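Local coordinates for DNA topoisomerase 2-associated protein PAT1 (Saccharomyces cerevisiae, PDB 5LMG) that activates mRNA decapping and represses translation in yeast, its C-terminal domain directly binding the decapping enzyme Dcp2 and the exonuclease Xrn1, at residues 351-354 / 355-358; 289-292 / 293-296; 276-279 / 280-283; 340-343 / 344-348; 303-306 / 307-310. The protein carries 2 engineered substitutions. All blocks are in the same frame, centred on the assembly; numbering follows the deposited sequence.

Contact 1: residues 351-354 / 355-358; sequences LFLN and VMGL
The ring of Phe352 carries the methyl group of Met356 on one face, with Met356 CE 3.8 Å from the centroid of the Phe352 ring and shifted toward its rim. This CH-pi contact is the closer half of a Met-aromatic pair, since Met356 SD stands obliquely at 4.7 Å from the same centroid. A bend at chi3 of Met356 (-55°) turns the thioether back toward the ring, and the same CE lies 4.2 Å from Leu353 CD2. Beside this cluster the helix ends in a textbook Schellman motif. Leu358 N donates to Leu353 O at 3.0 Å, and Gly357 N to Asn354 O at 2.9 Å; Gly357, the C-prime residue, takes the positive phi (73°) that glycine adopts easily. Leu353 O is gripped twice, because Met356 N (3.0 Å from Leu353 O) comes to it from the opposite face of its carbonyl plane. The apolar contact that commonly accompanies such an ending joins Leu353 CB to Leu358 CB at 4.1 Å. Phe352 is wedged against Leu281 of helix 275-286 and Ile296 and Ile304 of helix 290-322, Met356 also packs on the bound peptide, and the chain runs on into strand 358-361.

Contact 2: residues 289-292 / 293-296; sequences KLNH and QRII
Asn291 and Arg294 leave the helix on parallel courses, with Asn291 OD1 3.7 Å from Arg294 CD and the amide turned 80° from the guanidinium plane. A bend in the arginine chain (chi3 86°) swings the head round so that water 1 sits at the guanidinium edge; the water accepts from Arg294 NH1 at 2.8 Å and donates to Asn291 O at 2.9 Å. Arg294 NE turns instead to the bound peptide, an acidic side chain of which forms a salt bridge with it. His292 folds back toward the start of the helix, its CG beside its own backbone N (chi1 -66°). Thus the side chain of the third helical residue accepts from the backbone N-H of the N-cap residue, His292 ND1 lying 3.0 Å from Lys289 N with the donor in the ring plane. The other ring nitrogen, NE2, bonds Asp240, a pairing consistent with a proton on NE2. Gln293, extended beyond CG, runs past Lys289 O (Gln293 CG 3.4 Å from it) and gives NE2 to Ala285 O of the preceding helix. The turn opens helix 290-322: His292 meets Tyr239 and Phe243 of helix 234-246 edge-to-face, while Ile296 packs between that helix and Leu281 and Leu284 of helix 275-286.

Contact 3: residues 276-279 / 280-283; sequences YIWA and FLAS. Engineered in segment 276-279: Ala279 (natural residue Gln).
Trp278 and Leu281 form the main apolar pair of this helical turn, the leucine extending alongside the indole in the same direction. One branch of the leucine does the touching, Leu281 CD1 being 3.7 Å from Trp278 CE3, and the same methyl comes within 4.3 Å of Ile277 CG2. Ala282 is turned toward the preceding segment, with its CB 3.3 Å from Trp278 O. Ala279, an engineered residue in place of the natural glutamine, contributes only a methyl. Backbone bonds of the alpha-helical kind make up the second group, from Phe280 N to Tyr276 O (3.1 Å) through Ser283 N to Ala279 O (3.1 Å). A side-chain bond completes the polar account: chi1 of Ser283 is 71°, which sets OG between the backbone N and the carbonyl carbon and lets Ser283 OG donate to Phe280 O at 2.9 Å. Were Ser283 an alanine, Phe280 O would probably lose this hydroxyl donor and the contact with Thr208 would be thinned. Helix 275-286 is sandwiched in the fold: Phe280 and Ser283 face helix 201-216, Trp278 reaches Ile304 and Thr307 of helix 290-322, and Ala279 and Ala282 meet Leu351 of helix 329-355.

Contact 4: residues 340-343 / 344-348; sequences YNKE and KLYQD
Four successive alpha-helical bonds, the first from Lys344 N to Tyr340 O (3.0 Å), the last from Gln347 N to Glu343 O (3.0 Å), hold this turn of helix 329-355. On it the aliphatic part of Lys342 crosses the Tyr346 ring obliquely, with Lys342 CG 4.2 Å from the ring centroid in an off-centre CH-pi contact and Lys342 CE 3.8 Å from Tyr346 CE2. Lys342 O lies over one face of the Tyr346 ring, 3.6 Å above its plane and displaced toward the rim. The lysine leaves the backbone with CG anti to N (chi1 -179°), then bends at chi3 (74°), a course that brings the ammonium near the phenol. Water 2 spans the two polar ends, lying 2.8 Å from Lys342 NZ and 3.1 Å from Tyr346 OH, in the plane of the tyrosine ring. Lys342 NZ also makes a salt bridge with Glu318 of helix 290-322. Lys344 runs alongside Tyr340, and its bend at chi4 hands NZ to Asp348 OD2 at 3.1 Å, on the syn lone pair of that oxygen. Asp273 is a second carboxylate partner of the same ammonium, which is likely to steady its charge. Toward helix 290-322, Leu345 packs on Glu310 and Leu314 and Tyr346 on Ala311 and Gln315, while Lys344 and Asp348 border Ala275 of helix 275-286.

Contact 5: residues 303-306 / 307-310; sequences EIFA and TINE. With EDO (1,2-ethanediol), chain M; EDO (1,2-ethanediol), chain H.
Glu303 and Thr307, one turn apart on helix 290-322, line a small surface site that holds a water and two 1,2-ethanediol molecules, probably from the crystallisation liquor. Water 3 is the hub: it donates to Glu303 OE2 at 2.8 Å and accepts from Thr307 OG1 at 2.8 Å, bridging the two side chains, and it also lies 2.7 Å from O1 of the chain M diol. The other hydroxyl of that diol, O2, donates to Thr307 OG1 at 3.2 Å, while its carbon C1 rests 3.6 Å from Glu310 CG. Glu303 reaches the water through a bend at chi2 (-63°), and its OE1 is taken by Gln251 NE2. With a leucine in place of Glu303, the water would probably lose its carboxylate acceptor and Gln251 its partner. A different side of the same turn is apolar. Ile304 CG2 lies 3.9 Å from Ile308 CD1 as the two isoleucines extend together, and that same CD1 approaches the edge of the Phe305 ring, 4.3 Å from Phe305 CD1. Leu349 of helix 329-355 and Ile365 of strand 364-367 cover both isoleucines, and Ile304 and Phe305 also meet the bound Dcp2 peptide. Polar residues on one side and branched apolar ones on another mark an amphipathic helix in a largely helical array, consistent with the family's place in the TPR clan.

From the N terminus the order is contact 3, contact 2, contact 5, contact 4 and contact 1. Each is local to its own stretch, so none closes a long loop, and they follow in series without nesting or crossing. Contact 3 lies on helix 275-286; contacts 2 and 5 share helix 290-322, their centres about 20 Å apart, and contacts 4 and 1 share helix 329-355. These three helices are tied where the contacts meet: Trp278 of contact 3 touches contacts 1, 4 and 5, while Leu345 joins contact 4 to contact 5. Contact 1, which also touches contact 2, ends the last helix and releases the chain into the antiparallel pair 358-361 and 364-367.

Contact 1: residues 351-354 / 355-358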
loop_
_atom_site.group_PDB
_atom_site.type_symbol
_atom_site.label_atom_id
_atom_site.label_comp_id
_atom_site.label_asym_id
_atom_site.label_seq_id
_atom_site.Cartn_x
_atom_site.Cartn_y
_atom_site.Cartn_z
ATOM N N LEU A 351 5.930 13.188 -8.353
ATOM C CA LEU A 351 5.053 13.113 -7.177
ATOM C C LEU A 351 5.932 13.201 -5.906
ATOM O O LEU A 351 5.632 13.973 -4.995
ATOM C CB LEU A 351 4.231 11.792 -7.187
ATOM C CG LEU A 351 3.339 11.478 -5.956
ATOM C CD1 LEU A 351 2.294 12.578 -5.710
ATOM C CD2 LEU A 351 2.629 10.146 -6.130
ATOM N N PHE A 352 7.059 12.459 -5.908
ATOM C CA PHE A 352 8.023 12.424 -4.815
ATOM C C PHE A 352 8.865 13.697 -4.755
ATOM O O PHE A 352 8.942 14.300 -3.693
ATOM C CB PHE A 352 8.912 11.167 -4.916
ATOM C CG PHE A 352 10.131 11.131 -4.016
ATOM C CD1 PHE A 352 10.004 11.252 -2.633
ATOM C CD2 PHE A 352 11.400 10.923 -4.546
ATOM C CE1 PHE A 352 11.129 11.183 -1.800
ATOM C CE2 PHE A 352 12.526 10.867 -3.710
ATOM C CZ PHE A 352 12.379 10.985 -2.346
ATOM N N LEU A 353 9.481 14.102 -5.888
ATOM C CA LEU A 353 10.381 15.255 -5.968
ATOM C C LEU A 353 9.733 16.593 -5.616
ATOM O O LEU A 353 10.334 17.353 -4.847
ATOM C CB LEU A 353 11.077 15.349 -7.342
ATOM C CG LEU A 353 12.091 14.262 -7.710
ATOM C CD1 LEU A 353 12.592 14.471 -9.142
ATOM C CD2 LEU A 353 13.278 14.242 -6.732
ATOM N N ASN A 354 8.529 16.888 -6.186
ATOM C CA ASN A 354 7.789 18.146 -5.963
ATOM C C ASN A 354 7.519 18.444 -4.501
ATOM O O ASN A 354 7.596 19.597 -4.091
ATOM C CB ASN A 354 6.494 18.215 -6.766
ATOM C CG ASN A 354 6.657 18.157 -8.276
ATOM O OD1 ASN A 354 7.749 18.284 -8.857
ATOM N ND2 ASN A 354 5.557 17.969 -8.945
ATOM N N VAL A 355 7.231 17.398 -3.721
ATOM C CA VAL A 355 6.976 17.436 -2.280
ATOM C C VAL A 355 8.179 18.084 -1.524
ATOM O O VAL A 355 7.989 18.814 -0.547
ATOM C CB VAL A 355 6.615 15.993 -1.833
ATOM C CG1 VAL A 355 7.165 15.646 -0.463
ATOM C CG2 VAL A 355 5.108 15.749 -1.917
ATOM N N MET A 356 9.393 17.883 -2.048
ATOM C CA MET A 356 10.621 18.452 -1.500
ATOM C C MET A 356 11.067 19.726 -2.244
ATOM O O MET A 356 12.186 20.195 -2.043
ATOM C CB MET A 356 11.726 17.403 -1.521
ATOM C CG MET A 356 11.472 16.231 -0.590
ATOM S SD MET A 356 12.641 14.889 -0.857
ATOM C CE MET A 356 12.423 14.596 -2.656
ATOM N N GLY A 357 10.198 20.265 -3.092
ATOM C CA GLY A 357 10.483 21.464 -3.876
ATOM C C GLY A 357 11.460 21.253 -5.019
ATOM O O GLY A 357 12.132 22.197 -5.443
ATOM N N LEU A 358 11.537 20.011 -5.528
ATOM C CA LEU A 358 12.415 19.625 -6.636
ATOM C C LEU A 358 11.593 19.147 -7.822
ATOM O O LEU A 358 10.435 18.786 -7.641
ATOM C CB LEU A 358 13.429 18.540 -6.201
ATOM C CG LEU A 358 14.384 18.911 -5.045
ATOM C CD1 LEU A 358 15.214 17.727 -4.645
ATOM C CD2 LEU A 358 15.288 20.094 -5.411
#

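Contact 2: residues 289-292 / 293-296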
loop_
_atom_site.group_PDB
_atom_site.type_symbol
_atom_site.label_atom_id
_atom_site.label_comp_id
_atom_site.label_asym_id
_atom_site.label_seq_id
_atom_site.Cartn_x
_atom_site.Cartn_y
_atom_site.Cartn_z
ATOM N N LYS A 289 10.955 16.540 8.315
ATOM C CA LYS A 289 11.728 17.788 8.382
ATOM C C LYS A 289 12.836 17.675 7.300
ATOM O O LYS A 289 12.937 16.632 6.645
ATOM C CB LYS A 289 12.372 17.965 9.773
ATOM C CG LYS A 289 11.396 18.024 10.954
ATOM C CD LYS A 289 12.130 18.369 12.248
ATOM C CE LYS A 289 11.354 18.053 13.510
ATOM N NZ LYS A 289 10.085 18.828 13.625
ATOM N N LEU A 290 13.671 18.719 7.131
ATOM C CA LEU A 290 14.767 18.704 6.156
ATOM C C LEU A 290 15.736 17.516 6.359
ATOM O O LEU A 290 16.103 16.863 5.374
ATOM C CB LEU A 290 15.526 20.053 6.131
ATOM C CG LEU A 290 16.700 20.193 5.134
ATOM C CD1 LEU A 290 16.255 19.895 3.689
ATOM C CD2 LEU A 290 17.297 21.568 5.200
ATOM N N ASN A 291 16.121 17.230 7.625
ATOM C CA ASN A 291 17.051 16.136 7.952
ATOM C C ASN A 291 16.494 14.751 7.577
ATOM O O ASN A 291 17.265 13.896 7.132
ATOM C CB ASN A 291 17.521 16.205 9.404
ATOM C CG ASN A 291 18.529 17.315 9.651
ATOM O OD1 ASN A 291 19.164 17.833 8.725
ATOM N ND2 ASN A 291 18.687 17.720 10.906
ATOM N N HIS A 292 15.156 14.548 7.708
ATOM C CA HIS A 292 14.487 13.309 7.276
ATOM C C HIS A 292 14.579 13.198 5.754
ATOM O O HIS A 292 14.915 12.139 5.242
ATOM C CB HIS A 292 12.996 13.293 7.683
ATOM C CG HIS A 292 12.771 13.236 9.156
ATOM N ND1 HIS A 292 12.190 14.294 9.835
ATOM C CD2 HIS A 292 13.075 12.258 10.042
ATOM C CE1 HIS A 292 12.137 13.914 11.101
ATOM N NE2 HIS A 292 12.642 12.692 11.268
ATOM N N GLN A 293 14.309 14.318 5.044
ATOM C CA GLN A 293 14.323 14.396 3.589
ATOM C C GLN A 293 15.703 14.091 2.989
ATOM O O GLN A 293 15.783 13.406 1.965
ATOM C CB GLN A 293 13.766 15.740 3.106
ATOM C CG GLN A 293 12.258 15.906 3.355
ATOM C CD GLN A 293 11.745 17.286 2.998
ATOM O OE1 GLN A 293 12.508 18.207 2.701
ATOM N NE2 GLN A 293 10.426 17.467 3.019
ATOM N N ARG A 294 16.773 14.582 3.654
ATOM C CA ARG A 294 18.177 14.382 3.292
ATOM C C ARG A 294 18.498 12.892 3.282
ATOM O O ARG A 294 19.104 12.413 2.325
ATOM C CB ARG A 294 19.103 15.102 4.275
ATOM C CG ARG A 294 19.172 16.623 4.085
ATOM C CD ARG A 294 20.024 17.249 5.173
ATOM N NE ARG A 294 21.447 17.239 4.837
ATOM C CZ ARG A 294 22.331 16.348 5.277
ATOM N NH1 ARG A 294 21.950 15.368 6.086
ATOM N NH2 ARG A 294 23.607 16.443 4.929
ATOM N N ILE A 295 18.071 12.170 4.345
ATOM C CA ILE A 295 18.261 10.729 4.500
ATOM C C ILE A 295 17.470 9.980 3.411
ATOM O O ILE A 295 18.043 9.096 2.780
ATOM C CB ILE A 295 17.903 10.243 5.937
ATOM C CG1 ILE A 295 18.896 10.790 6.994
ATOM C CG2 ILE A 295 17.805 8.689 5.998
ATOM C CD1 ILE A 295 18.359 10.886 8.375
ATOM N N ILE A 296 16.162 10.324 3.206
ATOM C CA ILE A 296 15.301 9.674 2.190
ATOM C C ILE A 296 15.942 9.746 0.784
ATOM O O ILE A 296 16.106 8.691 0.160
ATOM C CB ILE A 296 13.818 10.157 2.192
ATOM C CG1 ILE A 296 13.142 9.906 3.573
ATOM C CG2 ILE A 296 13.009 9.478 1.033
ATOM C CD1 ILE A 296 11.916 10.854 3.901
HETATM O O HOH W 1 20.062 14.211 7.804
#

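Contact 3: residues 276-279 / 280-283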
loop_
_atom_site.group_PDB
_atom_site.type_symbol
_atom_site.label_atom_id
_atom_site.label_comp_id
_atom_site.label_asym_id
_atom_site.label_seq_id
_atom_site.Cartn_x
_atom_site.Cartn_y
_atom_site.Cartn_z
ATOM N N TYR A 276 3.076 3.110 -6.606
ATOM C CA TYR A 276 2.794 2.962 -5.170
ATOM C C TYR A 276 4.071 3.170 -4.300
ATOM O O TYR A 276 3.947 3.555 -3.139
ATOM C CB TYR A 276 2.148 1.588 -4.873
ATOM C CG TYR A 276 3.105 0.419 -4.950
ATOM C CD1 TYR A 276 3.520 -0.087 -6.179
ATOM C CD2 TYR A 276 3.591 -0.189 -3.793
ATOM C CE1 TYR A 276 4.424 -1.146 -6.258
ATOM C CE2 TYR A 276 4.493 -1.253 -3.860
ATOM C CZ TYR A 276 4.894 -1.737 -5.097
ATOM O OH TYR A 276 5.779 -2.779 -5.196
ATOM N N ILE A 277 5.275 2.883 -4.851
ATOM C CA ILE A 277 6.543 3.072 -4.121
ATOM C C ILE A 277 6.834 4.566 -4.016
ATOM O O ILE A 277 7.153 5.050 -2.928
ATOM C CB ILE A 277 7.737 2.281 -4.737
ATOM C CG1 ILE A 277 7.456 0.761 -4.765
ATOM C CG2 ILE A 277 9.036 2.596 -3.977
ATOM C CD1 ILE A 277 8.449 -0.102 -5.571
ATOM N N TRP A 278 6.729 5.287 -5.160
ATOM C CA TRP A 278 6.962 6.736 -5.200
ATOM C C TRP A 278 5.885 7.492 -4.425
ATOM O O TRP A 278 6.194 8.540 -3.872
ATOM C CB TRP A 278 7.123 7.250 -6.645
ATOM C CG TRP A 278 8.293 6.633 -7.361
ATOM C CD1 TRP A 278 8.245 5.644 -8.303
ATOM C CD2 TRP A 278 9.688 6.875 -7.100
ATOM N NE1 TRP A 278 9.520 5.277 -8.670
ATOM C CE2 TRP A 278 10.427 6.002 -7.932
ATOM C CE3 TRP A 278 10.388 7.746 -6.241
ATOM C CZ2 TRP A 278 11.832 5.998 -7.955
ATOM C CZ3 TRP A 278 11.777 7.719 -6.241
ATOM C CH2 TRP A 278 12.486 6.853 -7.088
ATOM N N ALA A 279 4.642 6.943 -4.346
ATOM C CA ALA A 279 3.537 7.535 -3.569
ATOM C C ALA A 279 3.859 7.423 -2.073
ATOM O O ALA A 279 3.677 8.393 -1.334
ATOM C CB ALA A 279 2.215 6.857 -3.898
ATOM N N PHE A 280 4.399 6.270 -1.643
ATOM C CA PHE A 280 4.843 6.081 -0.267
ATOM C C PHE A 280 5.970 7.076 0.077
ATOM O O PHE A 280 5.893 7.725 1.119
ATOM C CB PHE A 280 5.321 4.634 -0.010
ATOM C CG PHE A 280 6.091 4.484 1.290
ATOM C CD1 PHE A 280 5.424 4.414 2.513
ATOM C CD2 PHE A 280 7.483 4.441 1.292
ATOM C CE1 PHE A 280 6.134 4.293 3.714
ATOM C CE2 PHE A 280 8.194 4.347 2.493
ATOM C CZ PHE A 280 7.515 4.259 3.701
ATOM N N LEU A 281 7.002 7.186 -0.807
ATOM C CA LEU A 281 8.157 8.069 -0.601
ATOM C C LEU A 281 7.738 9.530 -0.538
ATOM O O LEU A 281 8.324 10.278 0.223
ATOM C CB LEU A 281 9.235 7.860 -1.677
ATOM C CG LEU A 281 10.047 6.562 -1.618
ATOM C CD1 LEU A 281 10.873 6.382 -2.885
ATOM C CD2 LEU A 281 10.977 6.526 -0.385
ATOM N N ALA A 282 6.711 9.922 -1.333
ATOM C CA ALA A 282 6.167 11.278 -1.370
ATOM C C ALA A 282 5.488 11.582 -0.030
ATOM O O ALA A 282 5.738 12.644 0.540
ATOM C CB ALA A 282 5.174 11.423 -2.518
ATOM N N SER A 283 4.693 10.633 0.512
ATOM C CA SER A 283 4.025 10.850 1.804
ATOM C C SER A 283 5.018 10.865 2.971
ATOM O O SER A 283 4.862 11.682 3.887
ATOM C CB SER A 283 2.897 9.849 2.032
ATOM O OG SER A 283 3.412 8.552 2.278
#

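Contact 4: residues 340-343 / 344-348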
loop_
_atom_site.group_PDB
_atom_site.type_symbol
_atom_site.label_atom_id
_atom_site.label_comp_id
_atom_site.label_asym_id
_atom_site.label_seq_id
_atom_site.Cartn_x
_atom_site.Cartn_y
_atom_site.Cartn_z
ATOM N N TYR A 340 3.273 6.988 -23.332
ATOM C CA TYR A 340 2.502 6.701 -22.120
ATOM C C TYR A 340 3.417 6.271 -20.968
ATOM O O TYR A 340 3.292 6.801 -19.866
ATOM C CB TYR A 340 1.392 5.658 -22.367
ATOM C CG TYR A 340 0.842 5.046 -21.095
ATOM C CD1 TYR A 340 -0.061 5.744 -20.294
ATOM C CD2 TYR A 340 1.236 3.775 -20.682
ATOM C CE1 TYR A 340 -0.548 5.199 -19.105
ATOM C CE2 TYR A 340 0.758 3.221 -19.494
ATOM C CZ TYR A 340 -0.132 3.938 -18.708
ATOM O OH TYR A 340 -0.612 3.396 -17.543
ATOM N N ASN A 341 4.313 5.301 -21.231
ATOM C CA ASN A 341 5.250 4.790 -20.236
ATOM C C ASN A 341 6.316 5.817 -19.843
ATOM O O ASN A 341 6.674 5.891 -18.665
ATOM C CB ASN A 341 5.845 3.461 -20.676
ATOM C CG ASN A 341 4.865 2.349 -20.436
ATOM O OD1 ASN A 341 4.599 1.969 -19.290
ATOM N ND2 ASN A 341 4.243 1.861 -21.502
ATOM N N LYS A 342 6.735 6.671 -20.790
ATOM C CA LYS A 342 7.701 7.748 -20.530
ATOM C C LYS A 342 7.092 8.788 -19.569
ATOM O O LYS A 342 7.697 9.103 -18.539
ATOM C CB LYS A 342 8.155 8.407 -21.842
ATOM C CG LYS A 342 9.181 9.533 -21.664
ATOM C CD LYS A 342 9.267 10.413 -22.905
ATOM C CE LYS A 342 8.075 11.334 -23.044
ATOM N NZ LYS A 342 8.235 12.281 -24.174
ATOM N N GLU A 343 5.882 9.276 -19.889
ATOM C CA GLU A 343 5.163 10.272 -19.084
ATOM C C GLU A 343 4.797 9.738 -17.706
ATOM O O GLU A 343 4.825 10.493 -16.734
ATOM C CB GLU A 343 3.930 10.800 -19.829
ATOM C CG GLU A 343 4.300 11.695 -21.007
ATOM C CD GLU A 343 3.168 12.215 -21.875
ATOM O OE1 GLU A 343 2.032 11.693 -21.775
ATOM O OE2 GLU A 343 3.432 13.128 -22.690
ATOM N N LYS A 344 4.507 8.424 -17.621
ATOM C CA LYS A 344 4.168 7.753 -16.372
ATOM C C LYS A 344 5.357 7.853 -15.396
ATOM O O LYS A 344 5.150 8.249 -14.250
ATOM C CB LYS A 344 3.765 6.287 -16.617
ATOM C CG LYS A 344 3.313 5.582 -15.340
ATOM C CD LYS A 344 2.824 4.157 -15.578
ATOM C CE LYS A 344 2.269 3.529 -14.317
ATOM N NZ LYS A 344 3.306 3.331 -13.265
ATOM N N LEU A 345 6.586 7.508 -15.867
ATOM C CA LEU A 345 7.824 7.568 -15.081
ATOM C C LEU A 345 8.115 8.997 -14.602
ATOM O O LEU A 345 8.450 9.176 -13.440
ATOM C CB LEU A 345 9.035 6.983 -15.855
ATOM C CG LEU A 345 8.991 5.476 -16.176
ATOM C CD1 LEU A 345 10.158 5.061 -17.094
ATOM C CD2 LEU A 345 8.947 4.610 -14.900
ATOM N N TYR A 346 7.921 10.010 -15.482
ATOM C CA TYR A 346 8.091 11.434 -15.164
ATOM C C TYR A 346 7.174 11.837 -14.000
ATOM O O TYR A 346 7.649 12.416 -13.019
ATOM C CB TYR A 346 7.732 12.322 -16.376
ATOM C CG TYR A 346 8.715 12.361 -17.530
ATOM C CD1 TYR A 346 10.007 11.861 -17.394
ATOM C CD2 TYR A 346 8.363 12.933 -18.749
ATOM C CE1 TYR A 346 10.922 11.929 -18.443
ATOM C CE2 TYR A 346 9.275 13.020 -19.799
ATOM C CZ TYR A 346 10.549 12.502 -19.647
ATOM O OH TYR A 346 11.437 12.558 -20.697
ATOM N N GLN A 347 5.864 11.501 -14.122
ATOM C CA GLN A 347 4.808 11.821 -13.162
ATOM C C GLN A 347 4.998 11.136 -11.810
ATOM O O GLN A 347 4.828 11.802 -10.787
ATOM C CB GLN A 347 3.416 11.517 -13.738
ATOM C CG GLN A 347 2.974 12.454 -14.861
ATOM C CD GLN A 347 1.946 11.824 -15.781
ATOM O OE1 GLN A 347 1.228 10.875 -15.424
ATOM N NE2 GLN A 347 1.860 12.336 -17.000
ATOM N N ASP A 348 5.349 9.827 -11.800
ATOM C CA ASP A 348 5.555 9.064 -10.561
ATOM C C ASP A 348 6.739 9.618 -9.768
ATOM O O ASP A 348 6.621 9.830 -8.561
ATOM C CB ASP A 348 5.724 7.558 -10.836
ATOM C CG ASP A 348 4.483 6.863 -11.381
ATOM O OD1 ASP A 348 3.392 7.494 -11.381
ATOM O OD2 ASP A 348 4.600 5.698 -11.818
HETATM O O HOH W 2 10.310 13.928 -23.208
#

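Contact 5: residues 303-306 / 307-310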
loop_
_atom_site.group_PDB
_atom_site.type_symbol
_atom_site.label_atom_id
_atom_site.label_comp_id
_atom_site.label_asym_id
_atom_site.label_seq_id
_atom_site.Cartn_x
_atom_site.Cartn_y
_atom_site.Cartn_z
ATOM N N GLU A 303 17.862 4.761 -7.057
ATOM C CA GLU A 303 16.541 4.457 -7.616
ATOM C C GLU A 303 16.009 5.630 -8.440
ATOM O O GLU A 303 15.396 5.393 -9.481
ATOM C CB GLU A 303 15.560 4.031 -6.526
ATOM C CG GLU A 303 15.882 2.670 -5.913
ATOM C CD GLU A 303 15.841 1.427 -6.794
ATOM O OE1 GLU A 303 16.372 0.383 -6.346
ATOM O OE2 GLU A 303 15.290 1.479 -7.919
ATOM N N ILE A 304 16.339 6.886 -8.025
ATOM C CA ILE A 304 15.989 8.111 -8.749
ATOM C C ILE A 304 16.712 8.087 -10.122
ATOM O O ILE A 304 16.066 8.298 -11.151
ATOM C CB ILE A 304 16.318 9.397 -7.917
ATOM C CG1 ILE A 304 15.367 9.534 -6.692
ATOM C CG2 ILE A 304 16.276 10.663 -8.796
ATOM C CD1 ILE A 304 15.815 10.517 -5.618
ATOM N N PHE A 305 18.035 7.800 -10.114
ATOM C CA PHE A 305 18.850 7.725 -11.333
ATOM C C PHE A 305 18.425 6.571 -12.277
ATOM O O PHE A 305 18.365 6.788 -13.488
ATOM C CB PHE A 305 20.355 7.692 -11.013
ATOM C CG PHE A 305 20.902 8.908 -10.293
ATOM C CD1 PHE A 305 20.281 10.152 -10.409
ATOM C CD2 PHE A 305 22.042 8.814 -9.507
ATOM C CE1 PHE A 305 20.773 11.270 -9.724
ATOM C CE2 PHE A 305 22.558 9.941 -8.857
ATOM C CZ PHE A 305 21.913 11.157 -8.960
ATOM N N ALA A 306 18.087 5.381 -11.725
ATOM C CA ALA A 306 17.611 4.234 -12.507
ATOM C C ALA A 306 16.313 4.594 -13.259
ATOM O O ALA A 306 16.200 4.265 -14.438
ATOM C CB ALA A 306 17.380 3.030 -11.605
ATOM N N THR A 307 15.371 5.319 -12.593
ATOM C CA THR A 307 14.102 5.771 -13.178
ATOM C C THR A 307 14.341 6.779 -14.308
ATOM O O THR A 307 13.667 6.692 -15.334
ATOM C CB THR A 307 13.130 6.302 -12.093
ATOM O OG1 THR A 307 12.877 5.261 -11.152
ATOM C CG2 THR A 307 11.794 6.754 -12.669
ATOM N N ILE A 308 15.264 7.747 -14.091
ATOM C CA ILE A 308 15.661 8.761 -15.078
ATOM C C ILE A 308 16.250 8.065 -16.321
ATOM O O ILE A 308 15.902 8.436 -17.449
ATOM C CB ILE A 308 16.621 9.816 -14.454
ATOM C CG1 ILE A 308 15.855 10.753 -13.470
ATOM C CG2 ILE A 308 17.373 10.636 -15.537
ATOM C CD1 ILE A 308 16.772 11.567 -12.551
ATOM N N ASN A 309 17.098 7.033 -16.114
ATOM C CA ASN A 309 17.712 6.282 -17.219
ATOM C C ASN A 309 16.650 5.569 -18.053
ATOM O O ASN A 309 16.725 5.605 -19.282
ATOM C CB ASN A 309 18.771 5.301 -16.724
ATOM C CG ASN A 309 20.029 5.938 -16.158
ATOM O OD1 ASN A 309 20.474 7.027 -16.558
ATOM N ND2 ASN A 309 20.664 5.235 -15.242
ATOM N N GLU A 310 15.643 4.959 -17.380
ATOM C CA GLU A 310 14.534 4.269 -18.045
ATOM C C GLU A 310 13.698 5.253 -18.878
ATOM O O GLU A 310 13.373 4.951 -20.029
ATOM C CB GLU A 310 13.659 3.504 -17.044
ATOM C CG GLU A 310 14.351 2.332 -16.365
ATOM C CD GLU A 310 14.693 1.126 -17.221
ATOM O OE1 GLU A 310 13.755 0.465 -17.724
ATOM O OE2 GLU A 310 15.899 0.809 -17.335
HETATM C C1 EDO M . 13.465 2.254 -12.921
HETATM O O1 EDO M . 13.545 1.306 -11.874
HETATM C C2 EDO M . 12.032 2.336 -13.528
HETATM O O2 EDO M . 11.170 3.129 -12.725
HETATM C C1 EDO H . 14.106 -1.289 -9.580
HETATM O O1 EDO H . 13.500 -0.010 -9.462
HETATM C C2 EDO H . 13.923 -2.063 -8.253
HETATM O O2 EDO H . 12.556 -2.434 -8.040
HETATM O O HOH W 3 13.808 2.998 -9.777
#